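Local coordinates for glycoside hydrolase, family 11\:clostridium cellulosome enzyme, dockerin type i\:polysaccharide (Clostridium thermocellum, PDB 2C71), which probably removes acetyl groups from xylan during plant cell-wall breakdown, as a metal-dependent carbohydrate esterase of family 4, at residues E136-A141 and P161-E166. Sequence-based numbering, arbitrary orientation. Where two conformers were deposited one is given.
Sequences EQRAAA and PHPTPE
Between residues 136-141 and 161-166 the backbones come closest at Arg138 and Thr164, with CA atoms 7.1 Å apart. Of residues 136-141, only Arg138 touches residues 161-166. Its chain is extended from CG to NE (chi3 -176°) and carries the guanidinium across to the turn leading into helix 164-177. Arg138 NH1 donates a bent hydrogen bond to Thr164 OG1 (2.9 Å, 136° at the hydrogen), which lies slightly out of the guanidinium plane. His162 ND1 sits in that plane at the edge, 3.0 Å from Arg138 NH1. The imidazole and guanidinium planes are 67° apart, so the groups do not stack. Pro163, the N-cap residue of helix 164-177, covers one guanidinium face, with CD 3.6 Å from Arg138 CZ. A water at the guanidinium edge accepts from Arg138 NH2 (2.9 Å), donates to Pro161 O, and is hydrogen-bonded to His162 ND1. Arg138 NE bonds Thr133 OG1 and NH2 bonds Ile130 O. The His162 side chain, bonded through NE2 to His155 O, is about 10 Å from the magnesium ion, so this is structural packing. NE, NH1 and NH2 of the buried guanidinium each have an uncharged oxygen partner. Asp128 bonds Thr164 OG1 and also touches Arg138, so it may help balance the charge.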
ATOM      1  N   GLU A 136      10.673  13.406  10.861  1.00  5.83           N
ATOM      2  CA  GLU A 136      10.494  14.714  10.256  1.00  6.45           C
ATOM      3  C   GLU A 136      10.895  14.719   8.782  1.00  5.46           C
ATOM      4  O   GLU A 136      10.206  15.333   7.950  1.00  6.23           O
ATOM      5  CB  GLU A 136      11.255  15.773  11.052  1.00  9.53           C
ATOM      6  CG  GLU A 136      11.683  17.025  10.374  1.00 14.45           C
ATOM      7  CD  GLU A 136      12.488  17.870  11.353  1.00 15.12           C
ATOM      8  OE1 GLU A 136      13.678  17.604  11.616  1.00 20.00           O
ATOM      9  OE2 GLU A 136      11.894  18.806  11.885  1.00 17.90           O
ATOM     10  N   GLN A 137      11.986  14.005   8.442  1.00  5.31           N
ATOM     11  CA  GLN A 137      12.428  13.933   7.058  1.00  5.20           C
ATOM     12  C   GLN A 137      11.453  13.141   6.193  1.00  5.16           C
ATOM     13  O   GLN A 137      11.172  13.523   5.053  1.00  5.36           O
ATOM     14  CB  GLN A 137      13.829  13.330   6.981  1.00  5.65           C
ATOM     15  CG  GLN A 137      14.873  14.284   7.537  1.00  6.52           C
ATOM     16  CD  GLN A 137      16.241  13.660   7.764  1.00  7.77           C
ATOM     17  OE1 GLN A 137      16.382  12.455   7.989  1.00  7.49           O
ATOM     18  NE2 GLN A 137      17.285  14.507   7.611  1.00 11.45           N
ATOM     19  N   ARG A 138      10.928  12.043   6.727  1.00  4.80           N
ATOM     20  CA  ARG A 138       9.947  11.252   5.987  1.00  4.92           C
ATOM     21  C   ARG A 138       8.708  12.081   5.718  1.00  4.81           C
ATOM     22  O   ARG A 138       8.143  12.084   4.618  1.00  5.33           O
ATOM     23  CB  ARG A 138       9.631   9.982   6.782  1.00  4.79           C
ATOM     24  CG  ARG A 138      10.833   9.026   6.829  1.00  4.99           C
ATOM     25  CD  ARG A 138      10.691   7.979   7.898  1.00  5.68           C
ATOM     26  NE  ARG A 138      11.925   7.175   7.947  1.00  6.99           N
ATOM     27  CZ  ARG A 138      12.030   5.880   8.128  1.00  5.27           C
ATOM     28  NH1 ARG A 138      10.974   5.152   8.362  1.00  5.59           N
ATOM     29  NH2 ARG A 138      13.228   5.323   8.056  1.00  6.49           N
ATOM     30  N   ALA A 139       8.249  12.794   6.750  1.00  4.97           N
ATOM     31  CA  ALA A 139       7.078  13.650   6.592  1.00  4.80           C
ATOM     32  C   ALA A 139       7.314  14.753   5.578  1.00  5.54           C
ATOM     33  O   ALA A 139       6.447  15.023   4.740  1.00  6.05           O
ATOM     34  CB  ALA A 139       6.685  14.241   7.956  1.00  6.25           C
ATOM     35  N   ALA A 140       8.483  15.412   5.636  1.00  5.57           N
ATOM     36  CA  ALA A 140       8.790  16.491   4.698  1.00  6.23           C
ATOM     37  C   ALA A 140       8.762  15.974   3.266  1.00  5.66           C
ATOM     38  O   ALA A 140       8.297  16.670   2.346  1.00  6.88           O
ATOM     39  CB  ALA A 140      10.102  17.149   5.051  1.00  7.10           C
ATOM     40  N   ALA A 141       9.258  14.757   3.074  1.00  5.88           N
ATOM     41  CA  ALA A 141       9.319  14.156   1.746  1.00  6.26           C
ATOM     42  C   ALA A 141       7.922  13.951   1.171  1.00  6.44           C
ATOM     43  O   ALA A 141       7.684  14.201  -0.010  1.00  8.45           O
ATOM     44  CB  ALA A 141      10.073  12.835   1.797  1.00  6.99           C
ATOM     45  N   PRO A 161      15.883   1.391  13.069  1.00  6.56           N
ATOM     46  CA  PRO A 161      14.789   2.344  13.309  1.00  6.65           C
ATOM     47  C   PRO A 161      13.845   2.522  12.141  1.00  5.84           C
ATOM     48  O   PRO A 161      14.295   2.612  11.007  1.00  7.01           O
ATOM     49  CB  PRO A 161      15.492   3.654  13.664  1.00  8.99           C
ATOM     50  CG  PRO A 161      16.827   3.264  14.106  1.00 10.60           C
ATOM     51  CD  PRO A 161      17.180   2.015  13.356  1.00  7.87           C
ATOM     52  N   HIS A 162      12.540   2.604  12.439  1.00  5.90           N
ATOM     53  CA  HIS A 162      11.556   2.773  11.401  1.00  5.21           C
ATOM     54  C   HIS A 162      10.458   3.749  11.858  1.00  5.03           C
ATOM     55  O   HIS A 162       9.323   3.335  12.143  1.00  5.84           O
ATOM     56  CB  HIS A 162      10.925   1.440  10.988  1.00  5.61           C
ATOM     57  CG  HIS A 162      10.113   1.574   9.743  1.00  5.49           C
ATOM     58  ND1 HIS A 162      10.568   2.159   8.563  1.00  7.22           N
ATOM     59  CD2 HIS A 162       8.865   1.139   9.493  1.00  4.94           C
ATOM     60  CE1 HIS A 162       9.600   2.087   7.657  1.00  5.16           C
ATOM     61  NE2 HIS A 162       8.555   1.476   8.202  1.00  7.65           N
ATOM     62  N   PRO A 163      10.775   5.047  11.892  1.00  4.70           N
ATOM     63  CA  PRO A 163       9.823   6.033  12.446  1.00  5.43           C
ATOM     64  C   PRO A 163       8.759   6.486  11.452  1.00  5.27           C
ATOM     65  O   PRO A 163       8.311   7.649  11.489  1.00  6.73           O
ATOM     66  CB  PRO A 163      10.727   7.192  12.854  1.00  6.58           C
ATOM     67  CG  PRO A 163      11.857   7.118  11.821  1.00  7.06           C
ATOM     68  CD  PRO A 163      12.119   5.633  11.711  1.00  5.59           C
ATOM     69  N   THR A 164       8.258   5.589  10.608  1.00  5.01           N
ATOM     70  CA  THR A 164       7.134   5.926   9.741  1.00  5.03           C
ATOM     71  C   THR A 164       5.839   6.234  10.513  1.00  4.88           C
ATOM     72  O   THR A 164       5.161   7.211  10.186  1.00  5.22           O
ATOM     73  CB  THR A 164       7.010   4.913   8.630  1.00  4.92           C
ATOM     74  OG1 THR A 164       8.126   5.114   7.741  1.00  5.72           O
ATOM     75  CG2 THR A 164       5.660   5.031   7.887  1.00  6.22           C
ATOM     76  N   PRO A 165       5.513   5.478  11.575  1.00  5.24           N
ATOM     77  CA  PRO A 165       4.303   5.875  12.350  1.00  5.50           C
ATOM     78  C   PRO A 165       4.418   7.322  12.843  1.00  5.73           C
ATOM     79  O   PRO A 165       3.455   8.094  12.759  1.00  6.64           O
ATOM     80  CB  PRO A 165       4.248   4.848  13.497  1.00  6.13           C
ATOM     81  CG  PRO A 165       4.960   3.624  12.930  1.00  6.83           C
ATOM     82  CD  PRO A 165       6.079   4.206  12.074  1.00  6.03           C
ATOM     83  N   GLU A 166       5.585   7.668  13.397  1.00  5.81           N
ATOM     84  CA  GLU A 166       5.784   9.020  13.913  0.50  3.99           C
ATOM     85  C   GLU A 166       5.707  10.070  12.803  1.00  5.79           C
ATOM     86  O   GLU A 166       5.228  11.199  13.020  1.00  6.67           O
ATOM     87  CB  GLU A 166       7.105   9.042  14.692  0.50  5.09           C
ATOM     88  CG  GLU A 166       7.050   8.218  15.992  0.50  6.43           C
ATOM     89  CD  GLU A 166       6.907   6.698  15.829  0.50  7.64           C
ATOM     90  OE1 GLU A 166       7.543   6.061  14.950  0.50  6.84           O
ATOM     91  OE2 GLU A 166       6.115   6.133  16.622  0.50 12.01           O
TER
HETATM   92  O   HOH W   1      13.398   2.463   8.274  1.00  7.72           O